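Local coordinates for protein laccase (Botrytis aclada, PDB 3SQR) that probably couples the oxidation of hydroquinones and other phenols to the reduction of dioxygen to water at its copper sites, and takes part in lignin breakdown, at residues 68-72 and 98-103; 123-129 and 155-161; 137-143 and 520-524; 180-184 and 198-203. All coordinates share one frame; numbering follows the deposited sequence. Where two conformers were deposited one is given.

Interaction 1 (68-72 and 98-103). With MAN (alpha-D-mannopyranose), chain C; NAG (2-acetamido-2-deoxy-beta-D-glucopyranose), chain G; NAG (2-acetamido-2-deoxy-beta-D-glucopyranose), chain B; BMA (beta-D-mannopyranose), chain D.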
# COMPACT_ATOMS: atom_id res chain seq x y z
N ARG A 68 13.61 10.64 -14.76
CA ARG A 68 12.50 10.11 -15.53
C ARG A 68 11.27 10.98 -15.26
O ARG A 68 10.97 11.28 -14.11
CB ARG A 68 12.23 8.70 -15.11
CG ARG A 68 13.38 7.75 -15.63
CD ARG A 68 13.01 6.37 -15.46
NE ARG A 68 14.21 5.53 -15.42
CZ ARG A 68 14.92 5.14 -16.48
NH1 ARG A 68 14.59 5.53 -17.72
NH2 ARG A 68 15.98 4.38 -16.29
N GLU A 69 10.62 11.43 -16.32
CA GLU A 69 9.54 12.36 -16.21
C GLU A 69 8.22 11.74 -16.66
O GLU A 69 8.13 11.08 -17.70
CB GLU A 69 9.87 13.57 -17.07
CG GLU A 69 8.86 14.70 -16.94
CD GLU A 69 9.37 16.03 -17.53
OE1 GLU A 69 10.08 15.98 -18.55
OE2 GLU A 69 9.05 17.09 -16.96
N TYR A 70 7.15 12.01 -15.95
CA TYR A 70 5.86 11.42 -16.22
C TYR A 70 4.80 12.49 -16.11
O TYR A 70 4.92 13.41 -15.31
CB TYR A 70 5.55 10.27 -15.22
CG TYR A 70 6.30 9.01 -15.42
CD1 TYR A 70 5.80 7.99 -16.22
CD2 TYR A 70 7.50 8.82 -14.80
CE1 TYR A 70 6.52 6.79 -16.39
CE2 TYR A 70 8.20 7.67 -14.95
CZ TYR A 70 7.73 6.66 -15.75
OH TYR A 70 8.49 5.54 -15.87
N TRP A 71 3.74 12.37 -16.91
CA TRP A 71 2.59 13.23 -16.81
C TRP A 71 1.41 12.35 -16.48
O TRP A 71 1.15 11.40 -17.19
CB TRP A 71 2.35 14.02 -18.12
CG TRP A 71 3.22 15.18 -18.30
CD1 TRP A 71 2.94 16.50 -17.96
CD2 TRP A 71 4.52 15.18 -18.86
NE1 TRP A 71 4.03 17.30 -18.26
CE2 TRP A 71 5.00 16.51 -18.83
CE3 TRP A 71 5.34 14.17 -19.39
CZ2 TRP A 71 6.25 16.83 -19.27
CZ3 TRP A 71 6.57 14.50 -19.86
CH2 TRP A 71 7.01 15.82 -19.81
N LEU A 72 0.73 12.62 -15.39
CA LEU A 72 -0.44 11.80 -15.03
C LEU A 72 -1.60 12.71 -14.92
O LEU A 72 -1.53 13.80 -14.35
CB LEU A 72 -0.26 11.09 -13.68
CG LEU A 72 0.85 10.03 -13.59
CD1 LEU A 72 0.99 9.42 -12.20
CD2 LEU A 72 0.57 8.98 -14.62
N PRO A 98 -1.18 3.89 -15.30
CA PRO A 98 0.10 3.63 -15.99
C PRO A 98 1.18 3.16 -15.05
O PRO A 98 1.26 3.58 -13.92
CB PRO A 98 0.52 5.01 -16.51
CG PRO A 98 -0.63 5.84 -16.51
CD PRO A 98 -1.63 5.26 -15.50
N ALA A 99 2.03 2.26 -15.55
CA ALA A 99 3.20 1.86 -14.78
C ALA A 99 4.24 2.98 -14.76
O ALA A 99 4.57 3.57 -15.79
CB ALA A 99 3.84 0.61 -15.39
N ILE A 100 4.80 3.21 -13.58
CA ILE A 100 5.94 4.02 -13.43
C ILE A 100 7.03 3.06 -13.12
O ILE A 100 6.99 2.36 -12.08
CB ILE A 100 5.73 5.02 -12.30
CG1 ILE A 100 4.55 5.91 -12.68
CG2 ILE A 100 7.05 5.77 -12.01
CD1 ILE A 100 4.20 6.92 -11.68
N ILE A 101 8.00 3.01 -14.03
CA ILE A 101 9.12 2.05 -13.95
C ILE A 101 10.39 2.89 -13.96
O ILE A 101 10.61 3.74 -14.86
CB ILE A 101 9.05 0.97 -15.02
CG1 ILE A 101 7.73 0.16 -14.92
CG2 ILE A 101 10.30 -0.02 -14.92
CD1 ILE A 101 7.49 -0.98 -16.04
N ALA A 102 11.22 2.68 -12.96
CA ALA A 102 12.45 3.38 -12.86
C ALA A 102 13.52 2.43 -12.37
O ALA A 102 13.25 1.27 -12.14
CB ALA A 102 12.31 4.64 -11.91
N ASP A 103 14.76 2.90 -12.33
CA ASP A 103 15.86 2.16 -11.75
C ASP A 103 16.17 2.80 -10.44
O ASP A 103 16.01 4.00 -10.24
CB ASP A 103 17.15 2.26 -12.62
CG ASP A 103 17.01 1.55 -13.94
OD1 ASP A 103 16.31 0.54 -14.00
OD2 ASP A 103 17.54 2.05 -14.92
C1 MAN C . 8.50 9.06 -21.87
C2 MAN C . 8.86 10.55 -21.82
C3 MAN C . 10.29 10.72 -21.25
C4 MAN C . 10.36 10.06 -19.87
C5 MAN C . 9.93 8.59 -19.96
C6 MAN C . 9.77 7.98 -18.57
O2 MAN C . 7.88 11.31 -21.11
O3 MAN C . 10.69 12.06 -21.18
O4 MAN C . 11.59 10.34 -19.16
O5 MAN C . 8.65 8.46 -20.59
O6 MAN C . 9.36 6.61 -18.66
C1 NAG G . -1.81 10.91 -19.17
C2 NAG G . -0.63 11.01 -20.12
C3 NAG G . -0.19 12.44 -20.27
C4 NAG G . -1.35 13.25 -20.74
C5 NAG G . -2.50 13.11 -19.78
C6 NAG G . -3.73 13.91 -20.20
C7 NAG G . 0.70 8.97 -19.84
C8 NAG G . 1.82 8.36 -19.05
N2 NAG G . 0.45 10.25 -19.51
O3 NAG G . 0.79 12.46 -21.24
O4 NAG G . -0.96 14.58 -20.79
O5 NAG G . -2.88 11.73 -19.67
O6 NAG G . -4.17 13.40 -21.49
O7 NAG G . 0.08 8.32 -20.69
C1 NAG B . 2.96 -4.34 -17.48
C2 NAG B . 3.22 -3.03 -18.22
C3 NAG B . 4.49 -3.08 -19.07
C4 NAG B . 5.67 -3.64 -18.30
C5 NAG B . 5.28 -4.90 -17.52
C6 NAG B . 6.45 -5.45 -16.68
C7 NAG B . 1.32 -1.59 -18.65
C8 NAG B . 0.13 -1.23 -19.48
N2 NAG B . 2.06 -2.63 -19.02
O3 NAG B . 4.81 -1.77 -19.53
O4 NAG B . 6.62 -4.04 -19.28
O5 NAG B . 4.12 -4.66 -16.70
O6 NAG B . 6.55 -4.78 -15.43
O7 NAG B . 1.58 -0.93 -17.62
C1 BMA D . 7.85 -3.29 -19.29
C2 BMA D . 8.89 -4.02 -20.15
C3 BMA D . 10.22 -3.22 -20.13
C4 BMA D . 9.97 -1.76 -20.55
C5 BMA D . 8.76 -1.16 -19.81
C6 BMA D . 8.36 0.19 -20.40
O2 BMA D . 8.26 -4.15 -21.41
O3 BMA D . 11.32 -3.80 -20.81
O4 BMA D . 11.12 -0.99 -20.24
O5 BMA D . 7.62 -2.01 -19.84
O6 BMA D . 7.78 0.01 -21.69
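Polar contacts cluster where Y70 and R68 reach across to strand 100-103. The hydroxyl of Y70 accepts a bond from the backbone of I101, with I101 N 3.2 Å from Y70 OH, and takes a second, weak one from O6 of the mannose. R68, extended from CG to NE, brings NH2 to 3.1 Å from D103 OD2; the hydrogen bond within this salt bridge is weak, and the guanidinium and carboxylate planes stand 88° apart. The stronger partner of R68 is D106, which pairs with NE. Apolar packing fills the rest. The Y70 ring is sandwiched: I100 covers one face, its CG2 4.1 Å from the ring centroid in a CH-pi contact, while C6 of the mannose lies over the opposite face. Further along, the L72 and P98 side chains run past each other in opposite directions, L72 CD2 3.9 Å from P98 CG. Sugars border the contact too, E69 N donating a straight bond to mannose O4, so part of the protein's own glycan lies against this edge of the first cupredoxin domain. The two strands run nearly antiparallel, at 171°, yet they pair in different sheets of the beta sandwich: 67-79 hydrogen-bonds to 107-114, and 100-103 lies beside 180-186.

Interaction 2 (123-129 and 155-161). With CU (copper (II) ion), chain F.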
# COMPACT_ATOMS: atom_id res chain seq x y z
N ILE A 123 -1.44 12.40 -4.36
CA ILE A 123 -0.93 11.08 -4.77
C ILE A 123 0.24 10.72 -3.93
O ILE A 123 1.23 11.47 -3.88
CB ILE A 123 -0.52 11.07 -6.23
CG1 ILE A 123 -1.61 11.64 -7.10
CG2 ILE A 123 -0.10 9.60 -6.70
CD1 ILE A 123 -3.00 11.10 -6.96
N HIS A 124 0.14 9.54 -3.30
CA HIS A 124 1.15 8.97 -2.46
C HIS A 124 1.89 7.81 -3.22
O HIS A 124 1.33 7.06 -3.95
CB HIS A 124 0.54 8.46 -1.17
CG HIS A 124 1.47 7.64 -0.34
ND1 HIS A 124 2.60 8.17 0.25
CD2 HIS A 124 1.40 6.35 0.07
CE1 HIS A 124 3.24 7.21 0.89
NE2 HIS A 124 2.52 6.10 0.83
N TRP A 125 3.17 7.76 -2.96
CA TRP A 125 4.10 6.80 -3.61
C TRP A 125 4.41 5.82 -2.50
O TRP A 125 5.17 6.11 -1.57
CB TRP A 125 5.31 7.58 -4.17
CG TRP A 125 4.86 8.88 -4.75
CD1 TRP A 125 4.80 10.11 -4.11
CD2 TRP A 125 4.30 9.09 -6.04
NE1 TRP A 125 4.24 11.02 -4.93
CE2 TRP A 125 3.87 10.42 -6.10
CE3 TRP A 125 4.01 8.24 -7.13
CZ2 TRP A 125 3.21 10.93 -7.17
CZ3 TRP A 125 3.34 8.75 -8.22
CH2 TRP A 125 2.95 10.10 -8.25
N HIS A 126 3.71 4.67 -2.53
CA HIS A 126 3.64 3.83 -1.37
C HIS A 126 5.00 3.26 -1.01
O HIS A 126 5.65 2.57 -1.76
CB HIS A 126 2.51 2.79 -1.48
CG HIS A 126 2.37 2.00 -0.25
ND1 HIS A 126 1.21 1.94 0.46
CD2 HIS A 126 3.24 1.17 0.37
CE1 HIS A 126 1.37 1.14 1.49
NE2 HIS A 126 2.61 0.68 1.48
N GLY A 127 5.36 3.45 0.25
CA GLY A 127 6.56 2.90 0.81
C GLY A 127 7.81 3.66 0.41
O GLY A 127 8.91 3.30 0.84
N ILE A 128 7.64 4.74 -0.35
CA ILE A 128 8.76 5.51 -0.79
C ILE A 128 9.21 6.37 0.37
O ILE A 128 8.45 7.14 0.88
CB ILE A 128 8.45 6.34 -2.08
CG1 ILE A 128 8.13 5.37 -3.25
CG2 ILE A 128 9.67 7.17 -2.51
CD1 ILE A 128 9.27 4.36 -3.65
N ARG A 129 10.50 6.33 0.65
CA ARG A 129 11.01 6.91 1.89
C ARG A 129 10.84 8.43 1.94
O ARG A 129 10.61 8.97 3.00
CB ARG A 129 12.46 6.54 1.99
CG ARG A 129 13.05 6.84 3.29
CD ARG A 129 14.52 6.56 3.22
NE ARG A 129 15.16 6.67 4.54
CZ ARG A 129 16.47 6.45 4.73
NH1 ARG A 129 17.22 6.18 3.71
NH2 ARG A 129 16.99 6.46 5.94
N TYR A 155 5.37 16.18 -8.51
CA TYR A 155 6.07 15.48 -7.46
C TYR A 155 7.47 15.17 -7.94
O TYR A 155 7.66 14.78 -9.08
CB TYR A 155 5.32 14.21 -7.09
CG TYR A 155 3.94 14.42 -6.46
CD1 TYR A 155 2.79 14.69 -7.23
CD2 TYR A 155 3.78 14.36 -5.11
CE1 TYR A 155 1.56 14.84 -6.66
CE2 TYR A 155 2.57 14.51 -4.54
CZ TYR A 155 1.45 14.76 -5.28
OH TYR A 155 0.22 14.88 -4.64
N LYS A 156 8.43 15.42 -7.08
CA LYS A 156 9.80 15.11 -7.35
C LYS A 156 10.43 14.36 -6.25
O LYS A 156 10.47 14.84 -5.12
CB LYS A 156 10.56 16.44 -7.60
CG LYS A 156 10.09 17.19 -8.85
CD LYS A 156 11.00 18.45 -9.09
CE LYS A 156 10.57 19.28 -10.31
NZ LYS A 156 11.76 20.09 -10.87
N PHE A 157 11.05 13.18 -6.55
CA PHE A 157 11.70 12.47 -5.57
C PHE A 157 12.64 11.50 -6.21
O PHE A 157 12.48 11.20 -7.39
CB PHE A 157 10.77 11.75 -4.59
CG PHE A 157 9.77 10.85 -5.25
CD1 PHE A 157 8.55 11.34 -5.65
CD2 PHE A 157 10.05 9.51 -5.49
CE1 PHE A 157 7.59 10.53 -6.23
CE2 PHE A 157 9.07 8.70 -6.10
CZ PHE A 157 7.82 9.24 -6.44
N GLN A 158 13.68 11.17 -5.47
CA GLN A 158 14.55 10.08 -5.85
C GLN A 158 14.05 8.77 -5.34
O GLN A 158 13.59 8.63 -4.19
CB GLN A 158 16.00 10.29 -5.35
CG GLN A 158 17.00 9.38 -5.96
CD GLN A 158 18.41 9.76 -5.60
OE1 GLN A 158 18.63 10.34 -4.52
NE2 GLN A 158 19.40 9.40 -6.47
N VAL A 159 14.30 7.70 -6.13
CA VAL A 159 14.00 6.40 -5.57
C VAL A 159 15.29 5.82 -5.03
O VAL A 159 16.27 5.57 -5.77
CB VAL A 159 13.28 5.45 -6.54
CG1 VAL A 159 11.81 5.88 -6.72
CG2 VAL A 159 14.02 5.36 -7.96
N THR A 160 15.33 5.70 -3.72
CA THR A 160 16.54 5.25 -3.03
C THR A 160 16.30 3.82 -2.50
O THR A 160 16.89 3.36 -1.55
CB THR A 160 16.83 6.22 -1.87
OG1 THR A 160 15.73 6.19 -0.93
CG2 THR A 160 16.95 7.63 -2.40
N GLN A 161 15.34 3.15 -3.14
CA GLN A 161 14.85 1.84 -2.79
C GLN A 161 14.58 1.14 -4.14
O GLN A 161 14.43 1.80 -5.17
CB GLN A 161 13.52 1.90 -2.02
CG GLN A 161 13.64 2.52 -0.68
CD GLN A 161 12.32 3.01 -0.22
OE1 GLN A 161 11.87 4.13 -0.64
NE2 GLN A 161 11.68 2.24 0.63
CU CU F . -0.55 2.84 0.40
O HOH W 1 16.56 4.72 1.26
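The indole of W125 meets two aromatic side chains of strand 155-158, each differently. Toward Y155 it presents an edge: the pair is an offset edge-to-face one, planes at 69°, with W125 CZ2 3.6 Å from Y155 CG over the face of the phenol ring. F157 instead comes over a face of the indole, its CZ 3.4 Å from W125 CG, the rings inclined at 44°; I123 CG2 lies over the opposite face. With chi1 at 54°, the CG of F157 lies between backbone N and carbonyl carbon, which lifts the ring against W125; I128 CG2 packs against the CD2-CE2 side of that ring, 3.8 Å from CD2. The cluster fills the space between the two sheets of a cupredoxin-type beta sandwich, 123-125 being an outer strand of one and 152-158 of the other. On the far side of strand 123-125 are the coppers: H126 ND1 binds a copper ion at 2.0 Å, together with H168 and H527. The phenol of Y155 also accepts a nearly straight bond from I123 N, 3.0 Å to OH, and bonds to Q144. At the type II turn W125-I128, the amide of Q161 grips the backbone of the turn and of the next residue: NE2 donates to G127 O, 3.0 Å away, while OE1 receives R129 N at 2.9 Å. A water bridges R129 NH1 and T160 OG1; NH1 also bonds to Y59 O, and NH2 forms a salt bridge with D517.

Interaction 3 (137-143 and 520-524)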
# COMPACT_ATOMS: atom_id res chain seq x y z
N ASP A 137 5.30 13.42 -0.39
CA ASP A 137 4.73 12.18 0.10
C ASP A 137 3.27 11.94 -0.29
O ASP A 137 2.79 10.80 -0.31
CB ASP A 137 4.93 12.06 1.60
CG ASP A 137 4.67 10.70 2.13
OD1 ASP A 137 5.18 9.70 1.51
OD2 ASP A 137 4.02 10.58 3.18
N GLY A 138 2.56 13.02 -0.59
CA GLY A 138 1.21 12.96 -1.11
C GLY A 138 0.12 12.65 -0.13
O GLY A 138 -0.94 12.23 -0.54
N VAL A 139 0.27 13.06 1.15
CA VAL A 139 -0.76 12.85 2.11
C VAL A 139 -1.47 14.19 2.30
O VAL A 139 -0.86 15.05 2.91
CB VAL A 139 -0.29 12.41 3.44
CG1 VAL A 139 -1.43 12.15 4.41
CG2 VAL A 139 0.54 11.02 3.24
N PRO A 140 -2.70 14.28 1.86
CA PRO A 140 -3.41 15.57 2.01
C PRO A 140 -3.72 15.79 3.46
O PRO A 140 -4.14 14.85 4.16
CB PRO A 140 -4.66 15.36 1.15
CG PRO A 140 -4.94 13.91 1.25
CD PRO A 140 -3.61 13.22 1.42
N GLY A 141 -3.54 17.03 3.93
CA GLY A 141 -3.68 17.26 5.34
C GLY A 141 -2.44 17.03 6.16
O GLY A 141 -2.39 17.39 7.35
N VAL A 142 -1.46 16.32 5.61
CA VAL A 142 -0.20 16.13 6.31
C VAL A 142 0.97 16.74 5.56
O VAL A 142 1.71 17.59 6.11
CB VAL A 142 0.07 14.63 6.57
CG1 VAL A 142 1.52 14.45 7.19
CG2 VAL A 142 -1.08 13.94 7.39
N THR A 143 1.20 16.33 4.30
CA THR A 143 2.38 16.82 3.53
C THR A 143 2.06 17.80 2.42
O THR A 143 2.94 18.38 1.78
CB THR A 143 3.18 15.65 2.94
OG1 THR A 143 2.36 14.99 2.00
CG2 THR A 143 3.61 14.67 4.03
N GLY A 520 10.31 15.00 9.26
CA GLY A 520 9.07 15.18 8.51
C GLY A 520 7.84 14.85 9.34
O GLY A 520 7.88 14.68 10.54
N SER A 521 6.74 14.80 8.65
CA SER A 521 5.49 14.51 9.25
C SER A 521 4.97 13.29 8.55
O SER A 521 4.54 13.38 7.39
CB SER A 521 4.57 15.68 9.05
OG SER A 521 4.51 16.03 7.68
N TRP A 522 4.97 12.20 9.29
CA TRP A 522 4.74 10.87 8.73
C TRP A 522 3.47 10.21 9.24
O TRP A 522 3.34 9.91 10.40
CB TRP A 522 5.96 10.01 9.02
CG TRP A 522 7.19 10.65 8.53
CD1 TRP A 522 8.29 11.02 9.27
CD2 TRP A 522 7.48 11.02 7.20
NE1 TRP A 522 9.20 11.58 8.50
CE2 TRP A 522 8.78 11.58 7.21
CE3 TRP A 522 6.84 10.85 5.98
CZ2 TRP A 522 9.42 12.01 6.07
CZ3 TRP A 522 7.48 11.30 4.82
CH2 TRP A 522 8.76 11.89 4.88
N LEU A 523 2.56 10.00 8.34
CA LEU A 523 1.30 9.36 8.64
C LEU A 523 1.50 7.87 8.96
O LEU A 523 2.35 7.20 8.36
CB LEU A 523 0.35 9.50 7.47
CG LEU A 523 -1.09 9.02 7.70
CD1 LEU A 523 -1.78 9.96 8.77
CD2 LEU A 523 -1.88 9.01 6.42
N LEU A 524 0.77 7.36 9.94
CA LEU A 524 0.70 5.93 10.18
C LEU A 524 -0.79 5.62 10.30
O LEU A 524 -1.51 6.33 10.97
CB LEU A 524 1.42 5.54 11.46
CG LEU A 524 1.20 4.07 11.88
CD1 LEU A 524 2.47 3.52 12.52
CD2 LEU A 524 -0.05 3.96 12.79
O HOH W 2 3.18 11.40 5.70
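V142 holds CG1 anti to its backbone N (chi1 174°), and S521 turns OG in between its own N and carbonyl carbon (chi1 52°), which brings the methyl and the hydroxyl together: V142 CG1 lies 3.4 Å from S521 OG and also touches S521 O. T143 CG2 backs the same carbonyl. L523 packs on the two valines with both methyls, CD2 at 3.8 Å from V139 CG1 and CD1 more loosely against V142 CG2. At the other end, D137 sets its carboxylate at the edge of the W522 indole, OD2 3.9 Å from CZ3, the two planes 78° apart. No direct hydrogen bond crosses between the segments; a water does the bridging. It donates to D137 OD2 at 2.8 Å and to S521 O, and accepts from L523 N at 3.1 Å, so three protein atoms fix it. D137 OD2 also takes a bond from ND1 of H468, and D137 O one from ND1 of H124, which places this aspartate in the second shell of the copper site, behind the ligand H468 and H124, probably a ligand of the type 2 copper. The loop is braced from within: V139 O accepts from the N atoms of V142 and T143, and T143 OG1 receives V139 N at 3.0 Å. Loop 137-143, between strands 123-125 and 152-158 of the first domain, thus packs against strand 520-526 of the third, with strand 537-542 beside that strand and helix 419-424 against S521 and V142.

Interaction 4 (180-184 and 198-203). With NAG (2-acetamido-2-deoxy-beta-D-glucopyranose), chain E; NAG (2-acetamido-2-deoxy-beta-D-glucopyranose), chain B.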
# COMPACT_ATOMS: atom_id res chain seq x y z
N PHE A 180 -5.01 4.14 -8.55
CA PHE A 180 -3.71 3.53 -8.18
C PHE A 180 -3.01 2.96 -9.41
O PHE A 180 -3.64 2.75 -10.43
CB PHE A 180 -3.93 2.40 -7.15
CG PHE A 180 -4.65 1.21 -7.70
CD1 PHE A 180 -3.94 0.18 -8.31
CD2 PHE A 180 -6.01 1.10 -7.63
CE1 PHE A 180 -4.58 -0.94 -8.86
CE2 PHE A 180 -6.66 -0.05 -8.14
CZ PHE A 180 -5.95 -1.03 -8.79
N GLY A 181 -1.73 2.73 -9.31
CA GLY A 181 -0.95 2.13 -10.40
C GLY A 181 0.30 1.54 -9.82
O GLY A 181 0.58 1.71 -8.61
N PRO A 182 1.02 0.77 -10.64
CA PRO A 182 2.22 0.13 -10.15
C PRO A 182 3.41 1.08 -10.23
O PRO A 182 3.54 1.85 -11.17
CB PRO A 182 2.40 -1.03 -11.11
CG PRO A 182 1.80 -0.60 -12.41
CD PRO A 182 0.70 0.42 -12.02
N LEU A 183 4.31 0.98 -9.24
CA LEU A 183 5.56 1.67 -9.27
C LEU A 183 6.65 0.63 -9.03
O LEU A 183 6.73 0.09 -7.93
CB LEU A 183 5.56 2.70 -8.15
CG LEU A 183 6.86 3.46 -7.85
CD1 LEU A 183 7.55 4.08 -9.00
CD2 LEU A 183 6.49 4.60 -6.81
N ILE A 184 7.39 0.33 -10.06
CA ILE A 184 8.40 -0.74 -10.07
C ILE A 184 9.73 -0.08 -10.20
O ILE A 184 9.94 0.71 -11.14
CB ILE A 184 8.17 -1.71 -11.21
CG1 ILE A 184 6.89 -2.48 -10.95
CG2 ILE A 184 9.25 -2.72 -11.26
CD1 ILE A 184 6.44 -3.40 -12.14
N GLY A 198 5.87 -8.67 -13.98
CA GLY A 198 5.29 -7.44 -13.49
C GLY A 198 4.30 -7.73 -12.38
O GLY A 198 4.31 -8.77 -11.67
N VAL A 199 3.51 -6.71 -12.12
CA VAL A 199 2.62 -6.71 -10.94
C VAL A 199 1.37 -7.51 -11.22
O VAL A 199 0.87 -7.60 -12.39
CB VAL A 199 2.26 -5.26 -10.56
CG1 VAL A 199 1.17 -5.22 -9.52
CG2 VAL A 199 3.48 -4.49 -9.96
N ILE A 200 0.87 -8.14 -10.20
CA ILE A 200 -0.50 -8.70 -10.21
C ILE A 200 -1.20 -8.07 -9.02
O ILE A 200 -0.85 -8.33 -7.86
CB ILE A 200 -0.52 -10.24 -10.00
CG1 ILE A 200 0.27 -10.92 -11.13
CG2 ILE A 200 -1.97 -10.76 -9.89
CD1 ILE A 200 0.41 -12.42 -11.03
N PHE A 201 -2.12 -7.15 -9.31
CA PHE A 201 -2.94 -6.53 -8.32
C PHE A 201 -4.05 -7.45 -7.85
O PHE A 201 -4.64 -8.18 -8.63
CB PHE A 201 -3.55 -5.24 -8.84
CG PHE A 201 -2.55 -4.14 -9.03
CD1 PHE A 201 -2.04 -3.47 -7.92
CD2 PHE A 201 -2.11 -3.78 -10.29
CE1 PHE A 201 -1.14 -2.48 -8.08
CE2 PHE A 201 -1.21 -2.75 -10.45
CZ PHE A 201 -0.74 -2.09 -9.35
N LEU A 202 -4.26 -7.47 -6.56
CA LEU A 202 -5.35 -8.24 -5.95
C LEU A 202 -6.24 -7.23 -5.24
O LEU A 202 -5.75 -6.43 -4.45
CB LEU A 202 -4.78 -9.29 -5.01
CG LEU A 202 -3.78 -10.29 -5.53
CD1 LEU A 202 -3.11 -11.01 -4.34
CD2 LEU A 202 -4.47 -11.22 -6.53
N GLN A 203 -7.53 -7.21 -5.52
CA GLN A 203 -8.42 -6.27 -4.88
C GLN A 203 -9.85 -6.77 -4.88
O GLN A 203 -10.23 -7.64 -5.66
CB GLN A 203 -8.38 -4.92 -5.58
CG GLN A 203 -8.83 -5.02 -7.02
CD GLN A 203 -8.64 -3.77 -7.82
OE1 GLN A 203 -7.92 -3.75 -8.79
NE2 GLN A 203 -9.40 -2.73 -7.48
C1 NAG E . -0.97 -6.56 -14.85
C2 NAG E . 0.03 -7.32 -15.73
C3 NAG E . 1.19 -6.39 -16.01
C4 NAG E . 0.74 -5.10 -16.67
C5 NAG E . -0.50 -4.50 -15.94
C6 NAG E . -1.35 -3.69 -16.89
C7 NAG E . 0.78 -9.61 -15.53
C8 NAG E . 1.49 -10.67 -14.72
N2 NAG E . 0.63 -8.40 -15.01
O3 NAG E . 2.19 -7.01 -16.77
O4 NAG E . 1.82 -4.14 -16.65
O5 NAG E . -1.45 -5.46 -15.56
O6 NAG E . -2.23 -2.85 -16.14
O7 NAG E . 0.33 -9.82 -16.66
C1 NAG B . 2.96 -4.34 -17.48
C2 NAG B . 3.22 -3.03 -18.22
C3 NAG B . 4.49 -3.08 -19.07
C4 NAG B . 5.67 -3.64 -18.30
C5 NAG B . 5.28 -4.90 -17.52
C6 NAG B . 6.45 -5.45 -16.68
C7 NAG B . 1.32 -1.59 -18.65
C8 NAG B . 0.13 -1.23 -19.48
N2 NAG B . 2.06 -2.63 -19.02
O3 NAG B . 4.81 -1.77 -19.53
O4 NAG B . 6.62 -4.04 -19.28
O5 NAG B . 4.12 -4.66 -16.70
O6 NAG B . 6.55 -4.78 -15.43
O7 NAG B . 1.58 -0.93 -17.62
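Strands 180-184 and 198-203 run roughly antiparallel at 147°, their axes 8.3 Å apart at the closest, with no hydrogen bond between them. This is sheet-against-sheet packing between two cupredoxin domains of the multicopper oxidase, 180-186 belonging to a sheet of the first and 195-205 to one of the second. The F201 ring is its centrepiece. F180 sends an edge at it, CE1 3.6 Å above the ring and over its centre, in an edge-to-face pair with centroids 5.0 Å apart and planes at 65°. V199 CG1 lies over the opposite face, so F201 is clamped from both sides, and P182 meets its rim, with P182 N 3.6 Å from F201 CZ in the ring plane. A chi1 of 68° tucks CG of F180 over its own backbone, and from there CZ also reaches the amide of Q203, 3.4 Å from OE1. F180 further touches H168, a copper ligand. Toward the glycan end, P182 CB and I184 CD1 both rest on V199 CG2, each at 3.8 Å. The carbonyl of V199 points to sugar instead: N2 of an N-acetylglucosamine donates to V199 O at 2.7 Å.

How the interactions relate
Interactions 1 and 2 both join the two sheets of the first domain, their centres 12 Å apart; I100 CD1 meets W125 CZ3 where they touch. Interaction 4 then ties that domain to the second, and interaction 3 ties it to the third. Interaction 1 closes before the others open, interactions 2 and 3 alternate along the chain, and interaction 4 is nested within the long loop that interaction 3 closes. Strands 100-103 and 180-186 are sheet neighbours, linking interactions 1 and 4, which share an N-acetylglucosamine as well. H124 ND1 to D137 O connects interactions 2 and 3 beside the copper cluster, whose ligands come from the first and third domains.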